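Local atomic coordinates of adenylyl-sulfate kinase 1, chloroplastic (Arabidopsis thaliana, PDB entry 3UIE), a protein that catalyses the ATP-dependent 3'-phosphorylation of adenosine 5'-phosphosulfate to 3'-phosphoadenylyl sulfate, the activated form of sulfate, in plant chloroplasts. Residues Ala42-Gln47 against Glu183-Val188; Tyr57-Asp62 against Arg84-Val89; Lys142-Leu147 against Gly151-Phe156. All coordinates share one frame; numbering follows the deposited sequence.

After helix 14-21 and strand 26-31, the chain enters helix 38-51, whose residues 42-47 are one half of contact 1. Strand 56-60 follows, and it touches that helix through Ile58. Contact 2 closes the first loop, when residues 84-89 of helix 76-95 come back over residues 57-62. Contact 3 then opens and shuts within fifteen residues, as the chain after helix 144-149 folds back on it beside both bound nucleotides. Contact 1 closes last, when residues 183-188 of helix 181-195 reach residues 42-47, so that contacts 2 and 3 lie in series within its long loop. Contact 1 joins two helices, contact 2 a helix to the edge strand of the parallel sheet; contact 3 lines the pocket of adenosine 5'-phosphosulfate.

Contact 1 of 3, residues Ala42-Gln47 against Glu183-Val188; sequences ACALNQ and EMAEKV
Leu45 and Ala185 bring helix 38-51 and helix 181-195 together, with their CA atoms 4.8 Å apart. The axes of the two short segments approach to 8.5 Å and cross at -60°. The Leu45 side chain leaves its helix beside this meeting point. Its CB lies 4.3 Å from Ala185 CB; CG itself only carries the branch, and its two methyls do the touching. Because CG sits anti to the backbone N (chi1 178°), the methyls are carried across to the next turn of the partner helix. There CD1 rests 3.8 Å from Val188 CG1 and also brushes Val188 CB, while CD2 lies 3.8 Å from the same Val188 CG1. One valine methyl thus fits against both leucine methyls, the two side chains crossing at about a right angle. These are helices of the P-loop kinase fold: helix 38-51 follows the ATP-binding loop, and helix 181-195 lies beside it near the C terminus of the chain. Ala185 is what allows the close approach, since its CB meets backbone directly, 3.7 Å from Leu45 N. Ala44 CB comes alongside Ala185 CB at 3.9 Å, on the side of the contact away from Val188. No hydrogen bond spans the two segments, and the attraction is dispersive. Beyond the pair, Leu45 also touches Ile101 of strand 99-103, and Val188 packs on Ile171 and Leu173 of strand 171-173. Met184, one turn before Val188, touches the bound AMPPNP, and Cys43 faces Cys10 of the second subunit, its partner in the interchain disulfide.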
loop_
_atom_site.group_PDB
_atom_site.type_symbol
_atom_site.label_atom_id
_atom_site.label_comp_id
_atom_site.label_asym_id
_atom_site.label_seq_id
_atom_site.Cartn_x
_atom_site.Cartn_y
_atom_site.Cartn_z
ATOM N N ALA A 42 -7.333 12.462 -11.358
ATOM C CA ALA A 42 -7.070 11.951 -10.010
ATOM C C ALA A 42 -6.871 13.080 -8.989
ATOM O O ALA A 42 -7.400 13.022 -7.891
ATOM C CB ALA A 42 -5.874 10.993 -10.004
ATOM N N CYS A 43 -6.097 14.088 -9.359
ATOM C CA CYS A 43 -5.873 15.231 -8.482
ATOM C C CYS A 43 -7.173 15.972 -8.205
ATOM O O CYS A 43 -7.507 16.229 -7.052
ATOM C CB CYS A 43 -4.825 16.186 -9.069
ATOM S SG CYS A 43 -3.124 15.544 -9.068
ATOM N N ALA A 44 -7.913 16.315 -9.261
ATOM C CA ALA A 44 -9.164 17.053 -9.091
ATOM C C ALA A 44 -10.100 16.299 -8.144
ATOM O O ALA A 44 -10.712 16.897 -7.259
ATOM C CB ALA A 44 -9.850 17.305 -10.449
ATOM N N LEU A 45 -10.196 14.987 -8.334
ATOM C CA LEU A 45 -11.037 14.143 -7.493
ATOM C C LEU A 45 -10.584 14.172 -6.031
ATOM O O LEU A 45 -11.390 14.347 -5.116
ATOM C CB LEU A 45 -11.035 12.706 -8.037
ATOM C CG LEU A 45 -11.803 11.615 -7.307
ATOM C CD1 LEU A 45 -13.278 11.998 -7.141
ATOM C CD2 LEU A 45 -11.675 10.303 -8.082
ATOM N N ASN A 46 -9.284 14.012 -5.818
ATOM C CA ASN A 46 -8.715 14.016 -4.475
ATOM C C ASN A 46 -9.005 15.352 -3.797
ATOM O O ASN A 46 -9.419 15.397 -2.645
ATOM C CB ASN A 46 -7.213 13.789 -4.589
ATOM C CG ASN A 46 -6.531 13.559 -3.240
ATOM O OD1 ASN A 46 -7.179 13.373 -2.219
ATOM N ND2 ASN A 46 -5.216 13.566 -3.255
ATOM N N GLN A 47 -8.820 16.441 -4.531
ATOM C CA GLN A 47 -9.048 17.760 -3.961
ATOM C C GLN A 47 -10.499 17.910 -3.506
ATOM O O GLN A 47 -10.779 18.427 -2.427
ATOM C CB GLN A 47 -8.720 18.833 -4.996
ATOM C CG GLN A 47 -9.154 20.211 -4.582
ATOM C CD GLN A 47 -8.185 20.851 -3.615
ATOM O OE1 GLN A 47 -7.179 20.248 -3.234
ATOM N NE2 GLN A 47 -8.478 22.083 -3.215
ATOM N N GLU A 183 -15.303 19.373 -13.663
ATOM C CA GLU A 183 -16.605 18.809 -13.981
ATOM C C GLU A 183 -16.508 17.299 -13.966
ATOM O O GLU A 183 -17.407 16.625 -13.471
ATOM C CB GLU A 183 -17.171 19.302 -15.320
ATOM C CG GLU A 183 -18.507 18.641 -15.654
ATOM C CD GLU A 183 -19.313 19.380 -16.712
ATOM O OE1 GLU A 183 -18.744 20.210 -17.456
ATOM O OE2 GLU A 183 -20.535 19.132 -16.775
ATOM N N MET A 184 -15.410 16.760 -14.484
ATOM C CA MET A 184 -15.257 15.301 -14.475
ATOM C C MET A 184 -15.179 14.728 -13.064
ATOM O O MET A 184 -15.759 13.676 -12.793
ATOM C CB MET A 184 -14.060 14.859 -15.306
ATOM C CG MET A 184 -14.284 15.040 -16.798
ATOM S SD MET A 184 -12.931 14.365 -17.773
ATOM C CE MET A 184 -11.551 15.210 -17.100
ATOM N N ALA A 185 -14.454 15.399 -12.170
ATOM C CA ALA A 185 -14.400 14.954 -10.785
ATOM C C ALA A 185 -15.784 15.033 -10.152
ATOM O O ALA A 185 -16.151 14.182 -9.344
ATOM C CB ALA A 185 -13.363 15.774 -9.976
ATOM N N GLU A 186 -16.567 16.039 -10.527
ATOM C CA GLU A 186 -17.912 16.163 -9.973
ATOM C C GLU A 186 -18.744 14.938 -10.340
ATOM O O GLU A 186 -19.508 14.444 -9.516
ATOM C CB GLU A 186 -18.617 17.433 -10.445
ATOM C CG GLU A 186 -18.114 18.698 -9.773
ATOM C CD GLU A 186 -18.678 19.959 -10.419
ATOM O OE1 GLU A 186 -19.631 19.854 -11.221
ATOM O OE2 GLU A 186 -18.161 21.054 -10.136
ATOM N N LYS A 187 -18.581 14.450 -11.568
ATOM C CA LYS A 187 -19.336 13.286 -12.032
ATOM C C LYS A 187 -18.930 12.037 -11.244
ATOM O O LYS A 187 -19.783 11.234 -10.862
ATOM C CB LYS A 187 -19.135 13.060 -13.536
ATOM C CG LYS A 187 -19.662 14.178 -14.408
ATOM C CD LYS A 187 -19.432 13.873 -15.885
ATOM C CE LYS A 187 -20.054 14.938 -16.777
ATOM N NZ LYS A 187 -21.543 14.925 -16.660
ATOM N N VAL A 188 -17.631 11.873 -10.993
ATOM C CA VAL A 188 -17.154 10.766 -10.178
ATOM C C VAL A 188 -17.646 10.900 -8.744
ATOM O O VAL A 188 -18.087 9.931 -8.157
ATOM C CB VAL A 188 -15.613 10.623 -10.223
ATOM C CG1 VAL A 188 -15.159 9.481 -9.332
ATOM C CG2 VAL A 188 -15.178 10.386 -11.669
#

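Contact 2 of 3, residues Tyr57-Asp62 against Arg84-Val89; sequences YILDGD and RRVGEV. With ADX (adenosine-5'-phosphosulfate), chain D.
Strand residue Leu59 and helix residue Val86 stand with CA atoms 7.4 Å apart, and no hydrogen bond spans the gap between residues 57-62 and 84-89. Leu59 does the reaching. Its CG lies beside the backbone N, anti to the carbonyl carbon (chi1 -59°), and from there CD1 extends to the helix. This one methyl is 3.8 Å from Val89 CG1 and 4.2 Å from Val86 CG1, so it settles between valines one turn apart, and it also comes 4.1 Å from Val86 O. The leucine and Val89 meet aslant, branch against branch. The other methyl, CD2, turns back toward its own strand and lies at the edge of the Tyr57 ring, in its plane. All three touching residues are buried. Just past them the strand gives way to a short helix at the substrate site. Asp60 is its N-cap, accepting from Asp62 N through OD2 in a weak bond of 3.1 Å, while OD1 is engaged by Ser39 and Ser103. Gly61, without a side chain, brings its CA to 3.6 Å from O1A of adenosine 5'-phosphosulfate, and Asp62 is a substrate-binding residue. Strand 56-60, helix 76-95 and strand 99-103 form a beta-alpha-beta crossover unit, with the two parallel strands adjacent in the sheet and hydrogen-bonded from Tyr57 to Gly61. Leu59 and Val86 also pack on Cys100 and Ala102 of strand 99-103, whereas neighbouring Ile58 points to the other face of the sheet and meets helix 38-51.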
loop_
_atom_site.group_PDB
_atom_site.type_symbol
_atom_site.label_atom_id
_atom_site.label_comp_id
_atom_site.label_asym_id
_atom_site.label_seq_id
_atom_site.Cartn_x
_atom_site.Cartn_y
_atom_site.Cartn_z
ATOM N N TYR A 57 -6.221 8.473 -1.409
ATOM C CA TYR A 57 -4.786 8.394 -1.661
ATOM C C TYR A 57 -4.576 7.951 -3.105
ATOM O O TYR A 57 -5.172 6.976 -3.536
ATOM C CB TYR A 57 -4.101 7.425 -0.701
ATOM C CG TYR A 57 -2.607 7.611 -0.783
ATOM C CD1 TYR A 57 -1.997 8.728 -0.215
ATOM C CD2 TYR A 57 -1.817 6.706 -1.477
ATOM C CE1 TYR A 57 -0.620 8.919 -0.321
ATOM C CE2 TYR A 57 -0.456 6.889 -1.596
ATOM C CZ TYR A 57 0.138 7.990 -1.011
ATOM O OH TYR A 57 1.494 8.162 -1.136
ATOM N N ILE A 58 -3.706 8.649 -3.833
ATOM C CA ILE A 58 -3.480 8.368 -5.247
ATOM C C ILE A 58 -2.262 7.481 -5.459
ATOM O O ILE A 58 -1.170 7.808 -5.008
ATOM C CB ILE A 58 -3.266 9.680 -6.043
ATOM C CG1 ILE A 58 -4.507 10.569 -5.953
ATOM C CG2 ILE A 58 -2.947 9.390 -7.523
ATOM C CD1 ILE A 58 -4.306 11.962 -6.559
ATOM N N LEU A 59 -2.465 6.351 -6.127
ATOM C CA LEU A 59 -1.367 5.529 -6.608
ATOM C C LEU A 59 -1.165 5.818 -8.088
ATOM O O LEU A 59 -1.865 5.269 -8.935
ATOM C CB LEU A 59 -1.684 4.040 -6.425
ATOM C CG LEU A 59 -1.951 3.569 -4.998
ATOM C CD1 LEU A 59 -2.306 2.077 -4.973
ATOM C CD2 LEU A 59 -0.736 3.872 -4.115
ATOM N N ASP A 60 -0.194 6.664 -8.400
ATOM C CA ASP A 60 0.046 7.043 -9.784
ATOM C C ASP A 60 1.166 6.213 -10.390
ATOM O O ASP A 60 2.232 6.027 -9.781
ATOM C CB ASP A 60 0.378 8.525 -9.868
ATOM C CG ASP A 60 0.478 9.010 -11.302
ATOM O OD1 ASP A 60 -0.578 9.299 -11.893
ATOM O OD2 ASP A 60 1.602 9.083 -11.827
ATOM N N GLY A 61 0.922 5.699 -11.588
ATOM C CA GLY A 61 1.878 4.828 -12.243
ATOM C C GLY A 61 3.280 5.391 -12.243
ATOM O O GLY A 61 4.234 4.698 -11.908
ATOM N N ASP A 62 3.425 6.657 -12.612
ATOM C CA ASP A 62 4.755 7.255 -12.623
ATOM C C ASP A 62 5.387 7.216 -11.220
ATOM O O ASP A 62 6.511 6.724 -11.046
ATOM C CB ASP A 62 4.709 8.685 -13.168
ATOM C CG ASP A 62 6.093 9.249 -13.450
ATOM O OD1 ASP A 62 6.959 8.492 -13.943
ATOM O OD2 ASP A 62 6.315 10.448 -13.176
ATOM N N ARG A 84 -0.505 -5.601 -11.645
ATOM C CA ARG A 84 -0.819 -6.571 -10.610
ATOM C C ARG A 84 -0.474 -6.026 -9.226
ATOM O O ARG A 84 -1.292 -6.090 -8.311
ATOM C CB ARG A 84 -0.060 -7.879 -10.835
ATOM C CG ARG A 84 -0.420 -8.943 -9.817
ATOM C CD ARG A 84 0.543 -10.121 -9.839
ATOM N NE ARG A 84 1.838 -9.823 -9.226
ATOM C CZ ARG A 84 2.092 -9.887 -7.918
ATOM N NH1 ARG A 84 1.133 -10.221 -7.059
ATOM N NH2 ARG A 84 3.310 -9.609 -7.464
ATOM N N ARG A 85 0.739 -5.506 -9.068
ATOM C CA ARG A 85 1.165 -5.006 -7.758
ATOM C C ARG A 85 0.322 -3.811 -7.342
ATOM O O ARG A 85 -0.075 -3.701 -6.184
ATOM C CB ARG A 85 2.642 -4.608 -7.756
ATOM C CG ARG A 85 3.616 -5.762 -7.916
ATOM C CD ARG A 85 5.049 -5.227 -7.835
ATOM N NE ARG A 85 6.042 -6.196 -8.281
ATOM C CZ ARG A 85 7.324 -5.902 -8.467
ATOM N NH1 ARG A 85 7.765 -4.668 -8.244
ATOM N NH2 ARG A 85 8.163 -6.840 -8.885
ATOM N N VAL A 86 0.046 -2.911 -8.283
ATOM C CA VAL A 86 -0.788 -1.760 -7.953
ATOM C C VAL A 86 -2.189 -2.191 -7.510
ATOM O O VAL A 86 -2.731 -1.635 -6.555
ATOM C CB VAL A 86 -0.853 -0.714 -9.088
ATOM C CG1 VAL A 86 -1.898 0.338 -8.776
ATOM C CG2 VAL A 86 0.509 -0.059 -9.266
ATOM N N GLY A 87 -2.763 -3.185 -8.184
ATOM C CA GLY A 87 -4.053 -3.738 -7.771
ATOM C C GLY A 87 -4.024 -4.278 -6.343
ATOM O O GLY A 87 -4.956 -4.077 -5.562
ATOM N N GLU A 88 -2.957 -4.987 -5.997
ATOM C CA GLU A 88 -2.828 -5.535 -4.647
ATOM C C GLU A 88 -2.670 -4.430 -3.602
ATOM O O GLU A 88 -3.244 -4.499 -2.513
ATOM C CB GLU A 88 -1.668 -6.536 -4.573
ATOM C CG GLU A 88 -1.932 -7.854 -5.358
ATOM C CD GLU A 88 -2.806 -8.871 -4.608
ATOM O OE1 GLU A 88 -3.463 -8.536 -3.589
ATOM O OE2 GLU A 88 -2.839 -10.041 -5.047
ATOM N N VAL A 89 -1.898 -3.409 -3.929
ATOM C CA VAL A 89 -1.733 -2.305 -2.982
ATOM C C VAL A 89 -3.028 -1.511 -2.830
ATOM O O VAL A 89 -3.413 -1.129 -1.723
ATOM C CB VAL A 89 -0.580 -1.396 -3.389
ATOM C CG1 VAL A 89 -0.537 -0.158 -2.480
ATOM C CG2 VAL A 89 0.741 -2.181 -3.292
HETATM S SB ADX D . 1.604 0.943 -17.394
HETATM O O1B ADX D . 2.572 0.045 -16.830
HETATM O O2B ADX D . 1.316 0.517 -18.783
HETATM O O3B ADX D . 0.337 0.923 -16.636
HETATM P PA ADX D . 2.314 3.374 -16.251
HETATM O O1A ADX D . 2.766 2.661 -15.004
HETATM O O2A ADX D . 1.071 4.217 -16.008
HETATM O O3A ADX D . 2.145 2.349 -17.462
HETATM O "O5'" ADX D . 3.502 4.309 -16.699
HETATM C "C5'" ADX D . 3.281 5.287 -17.669
HETATM C "C4'" ADX D . 4.186 6.406 -17.649
HETATM O "O4'" ADX D . 5.498 5.954 -17.966
HETATM C "C3'" ADX D . 3.779 7.374 -18.700
HETATM O "O3'" ADX D . 3.560 8.613 -18.101
HETATM C "C2'" ADX D . 4.888 7.532 -19.547
HETATM O "O2'" ADX D . 5.346 8.823 -19.321
HETATM C "C1'" ADX D . 5.960 6.617 -19.103
HETATM N N9 ADX D . 6.400 5.740 -20.155
HETATM C C8 ADX D . 7.686 5.457 -20.464
HETATM N N7 ADX D . 7.705 4.538 -21.447
HETATM C C5 ADX D . 6.427 4.239 -21.762
HETATM C C6 ADX D . 5.825 3.373 -22.695
HETATM N N6 ADX D . 6.639 2.565 -23.547
HETATM N N1 ADX D . 4.472 3.305 -22.779
HETATM C C2 ADX D . 3.704 4.055 -21.971
HETATM N N3 ADX D . 4.252 4.895 -21.063
HETATM C C4 ADX D . 5.593 5.004 -20.936
#

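Contact 3 of 3, residues Lys142-Leu147 against Gly151-Phe156; sequences KGLYKL and GKIKGF. With ADX (adenosine-5'-phosphosulfate), chain D; ANP (phosphoaminophosphonic acid-adenylate ester), chain E.
Tyr145 and Phe156 form the tight inner part of this contact, a T-shaped pair in which the edge of Phe156 is turned to the face of Tyr145. The centroids are 5.2 Å apart and the planes stand at 85°, with Phe156 CE2 above the tyrosine ring toward its rim, 3.7 Å from Tyr145 CE1. The tyrosine is tethered at its far end, where OH is hydrogen-bonded to Ser34 O of the ATP-binding loop. CG of Phe156 anti to the backbone N (chi1 -166°) swings the ring between Tyr145 and the substrate: CE1 lies 3.4 Å from C2 of the adenine of adenosine 5'-phosphosulfate, and CZ packs 3.7 Å from Leu144 CB. An alanine at this position would leave the Tyr145 face and the adenine without their shared neighbour and would probably let the base shift in its pocket. Leu144 CD2 against Ile153 CD1 at 3.6 Å extends the apolar patch. The outer side is solvent-facing and looser, apart from one close touch of Leu147 CD2 on Lys152 CD. Leu147 CB packs on Ile153 CD1 at 3.9 Å, and backbone bonds add to it. Leu147 O accepts from Lys152 N at 2.9 Å and weakly from Ile153 N, and Gly151, with its positive phi, is the C-prime residue of the Schellman motif that ends helix 144-149. At the other end Lys142 NZ hydrogen-bonds both nucleotides, O2G of AMPPNP at 3.1 Å and O3' of the substrate, the oxygen to be phosphorylated, equally near. The arrangement is consistent with the lid of a P-loop kinase, here lying against the substrate adenine, with Lys142 reaching the AMPPNP gamma-phosphate.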
loop_
_atom_site.group_PDB
_atom_site.type_symbol
_atom_site.label_atom_id
_atom_site.label_comp_id
_atom_site.label_asym_id
_atom_site.label_seq_id
_atom_site.Cartn_x
_atom_site.Cartn_y
_atom_site.Cartn_z
ATOM N N LYS A 142 4.594 15.615 -22.351
ATOM C CA LYS A 142 5.955 15.218 -22.010
ATOM C C LYS A 142 6.808 14.918 -23.237
ATOM O O LYS A 142 7.976 14.553 -23.107
ATOM C CB LYS A 142 5.938 13.999 -21.079
ATOM C CG LYS A 142 5.064 14.171 -19.846
ATOM C CD LYS A 142 4.873 12.850 -19.108
ATOM C CE LYS A 142 3.749 12.943 -18.083
ATOM N NZ LYS A 142 3.535 11.663 -17.347
ATOM N N GLY A 143 6.221 15.061 -24.421
ATOM C CA GLY A 143 6.922 14.810 -25.669
ATOM C C GLY A 143 7.155 13.338 -25.961
ATOM O O GLY A 143 7.985 12.987 -26.797
ATOM N N LEU A 144 6.410 12.472 -25.284
ATOM C CA LEU A 144 6.618 11.034 -25.408
ATOM C C LEU A 144 6.155 10.468 -26.740
ATOM O O LEU A 144 6.804 9.580 -27.296
ATOM C CB LEU A 144 5.914 10.288 -24.273
ATOM C CG LEU A 144 6.503 10.531 -22.886
ATOM C CD1 LEU A 144 5.619 9.881 -21.846
ATOM C CD2 LEU A 144 7.918 9.996 -22.817
ATOM N N TYR A 145 5.015 10.938 -27.234
ATOM C CA TYR A 145 4.515 10.449 -28.506
ATOM C C TYR A 145 5.500 10.757 -29.633
ATOM O O TYR A 145 5.747 9.917 -30.497
ATOM C CB TYR A 145 3.128 11.026 -28.817
ATOM C CG TYR A 145 2.020 10.376 -28.023
ATOM C CD1 TYR A 145 1.510 9.136 -28.392
ATOM C CD2 TYR A 145 1.491 10.994 -26.897
ATOM C CE1 TYR A 145 0.493 8.530 -27.655
ATOM C CE2 TYR A 145 0.478 10.394 -26.158
ATOM C CZ TYR A 145 -0.014 9.168 -26.542
ATOM O OH TYR A 145 -1.023 8.572 -25.814
ATOM N N LYS A 146 6.063 11.954 -29.628
ATOM C CA LYS A 146 7.002 12.306 -30.696
ATOM C C LYS A 146 8.264 11.442 -30.635
ATOM O O LYS A 146 8.792 11.025 -31.666
ATOM C CB LYS A 146 7.345 13.797 -30.669
ATOM C CG LYS A 146 7.905 14.276 -29.351
ATOM C CD LYS A 146 7.985 15.796 -29.301
ATOM C CE LYS A 146 6.602 16.430 -29.339
ATOM N NZ LYS A 146 6.658 17.895 -29.078
ATOM N N LEU A 147 8.732 11.161 -29.423
ATOM C CA LEU A 147 9.887 10.283 -29.239
ATOM C C LEU A 147 9.535 8.867 -29.702
ATOM O O LEU A 147 10.345 8.189 -30.336
ATOM C CB LEU A 147 10.332 10.286 -27.775
ATOM C CG LEU A 147 11.004 11.569 -27.283
ATOM C CD1 LEU A 147 11.024 11.646 -25.771
ATOM C CD2 LEU A 147 12.417 11.668 -27.836
ATOM N N GLY A 151 10.942 6.591 -33.046
ATOM C CA GLY A 151 11.643 5.350 -32.749
ATOM C C GLY A 151 12.608 5.384 -31.573
ATOM O O GLY A 151 13.319 4.413 -31.317
ATOM N N LYS A 152 12.636 6.499 -30.852
ATOM C CA LYS A 152 13.493 6.628 -29.680
ATOM C C LYS A 152 12.932 5.849 -28.488
ATOM O O LYS A 152 13.683 5.332 -27.664
ATOM C CB LYS A 152 13.684 8.099 -29.323
ATOM C CG LYS A 152 14.282 8.906 -30.467
ATOM C CD LYS A 152 14.685 10.295 -30.015
ATOM C CE LYS A 152 15.671 10.237 -28.857
ATOM N NZ LYS A 152 16.058 11.602 -28.394
ATOM N N ILE A 153 11.606 5.767 -28.411
ATOM C CA ILE A 153 10.949 4.934 -27.412
ATOM C C ILE A 153 10.241 3.802 -28.136
ATOM O O ILE A 153 9.362 4.048 -28.953
ATOM C CB ILE A 153 9.924 5.736 -26.588
ATOM C CG1 ILE A 153 10.615 6.878 -25.840
ATOM C CG2 ILE A 153 9.182 4.824 -25.607
ATOM C CD1 ILE A 153 9.675 7.689 -24.968
ATOM N N LYS A 154 10.634 2.569 -27.850
ATOM C CA LYS A 154 10.033 1.402 -28.489
ATOM C C LYS A 154 8.827 0.913 -27.687
ATOM O O LYS A 154 8.770 1.099 -26.475
ATOM C CB LYS A 154 11.073 0.285 -28.615
ATOM C CG LYS A 154 10.556 -1.004 -29.233
ATOM C CD LYS A 154 11.646 -2.071 -29.276
ATOM C CE LYS A 154 11.156 -3.340 -29.960
ATOM N NZ LYS A 154 12.226 -4.374 -30.065
ATOM N N GLY A 155 7.861 0.306 -28.367
ATOM C CA GLY A 155 6.729 -0.313 -27.697
ATOM C C GLY A 155 5.846 0.620 -26.885
ATOM O O GLY A 155 5.262 0.210 -25.879
ATOM N N PHE A 156 5.722 1.868 -27.325
ATOM C CA PHE A 156 4.913 2.845 -26.602
ATOM C C PHE A 156 3.412 2.606 -26.808
ATOM O O PHE A 156 2.952 2.427 -27.930
ATOM C CB PHE A 156 5.277 4.269 -27.029
ATOM C CG PHE A 156 4.746 5.329 -26.106
ATOM C CD1 PHE A 156 5.310 5.514 -24.852
ATOM C CD2 PHE A 156 3.684 6.133 -26.483
ATOM C CE1 PHE A 156 4.833 6.486 -23.991
ATOM C CE2 PHE A 156 3.202 7.109 -25.628
ATOM C CZ PHE A 156 3.776 7.284 -24.378
HETATM S SB ADX D . 1.604 0.943 -17.394
HETATM O O1B ADX D . 2.572 0.045 -16.830
HETATM O O2B ADX D . 1.316 0.517 -18.783
HETATM O O3B ADX D . 0.337 0.923 -16.636
HETATM P PA ADX D . 2.314 3.374 -16.251
HETATM O O1A ADX D . 2.766 2.661 -15.004
HETATM O O2A ADX D . 1.071 4.217 -16.008
HETATM O O3A ADX D . 2.145 2.349 -17.462
HETATM O "O5'" ADX D . 3.502 4.309 -16.699
HETATM C "C5'" ADX D . 3.281 5.287 -17.669
HETATM C "C4'" ADX D . 4.186 6.406 -17.649
HETATM O "O4'" ADX D . 5.498 5.954 -17.966
HETATM C "C3'" ADX D . 3.779 7.374 -18.700
HETATM O "O3'" ADX D . 3.560 8.613 -18.101
HETATM C "C2'" ADX D . 4.888 7.532 -19.547
HETATM O "O2'" ADX D . 5.346 8.823 -19.321
HETATM C "C1'" ADX D . 5.960 6.617 -19.103
HETATM N N9 ADX D . 6.400 5.740 -20.155
HETATM C C8 ADX D . 7.686 5.457 -20.464
HETATM N N7 ADX D . 7.705 4.538 -21.447
HETATM C C5 ADX D . 6.427 4.239 -21.762
HETATM C C6 ADX D . 5.825 3.373 -22.695
HETATM N N6 ADX D . 6.639 2.565 -23.547
HETATM N N1 ADX D . 4.472 3.305 -22.779
HETATM C C2 ADX D . 3.704 4.055 -21.971
HETATM N N3 ADX D . 4.252 4.895 -21.063
HETATM C C4 ADX D . 5.593 5.004 -20.936
HETATM P PG ANP E . 0.388 9.702 -18.385
HETATM O O1G ANP E . 1.656 9.727 -19.380
HETATM O O2G ANP E . 0.959 10.000 -16.994
HETATM O O3G ANP E . -0.274 8.346 -18.440
HETATM P PB ANP E . -2.118 11.192 -18.031
HETATM O O1B ANP E . -1.886 11.368 -16.489
HETATM O O2B ANP E . -3.288 10.296 -18.503
HETATM N N3B ANP E . -0.597 11.013 -18.785
HETATM P PA ANP E . -2.219 14.069 -17.583
HETATM O O1A ANP E . -0.800 14.282 -17.192
HETATM O O2A ANP E . -3.171 14.115 -16.432
HETATM O O3A ANP E . -2.292 12.748 -18.430
HETATM O "O5'" ANP E . -2.680 15.147 -18.640
HETATM C "C5'" ANP E . -1.993 15.378 -19.822
HETATM C "C4'" ANP E . -2.139 16.695 -20.341
HETATM O "O4'" ANP E . -3.518 16.917 -20.771
HETATM C "C3'" ANP E . -1.863 17.633 -19.247
HETATM O "O3'" ANP E . -0.924 18.597 -19.671
HETATM C "C2'" ANP E . -3.135 18.258 -18.912
HETATM O "O2'" ANP E . -3.005 19.646 -18.769
HETATM C "C1'" ANP E . -4.040 17.974 -20.050
HETATM N N9 ANP E . -5.390 17.685 -19.547
HETATM C C8 ANP E . -5.651 16.878 -18.510
HETATM N N7 ANP E . -6.966 16.852 -18.340
HETATM C C5 ANP E . -7.540 17.647 -19.263
HETATM C C6 ANP E . -8.860 17.981 -19.527
HETATM N N6 ANP E . -9.926 17.430 -18.702
HETATM N N1 ANP E . -9.116 18.818 -20.544
HETATM C C2 ANP E . -8.115 19.321 -21.291
HETATM N N3 ANP E . -6.842 19.025 -21.061
HETATM C C4 ANP E . -6.527 18.188 -20.048
#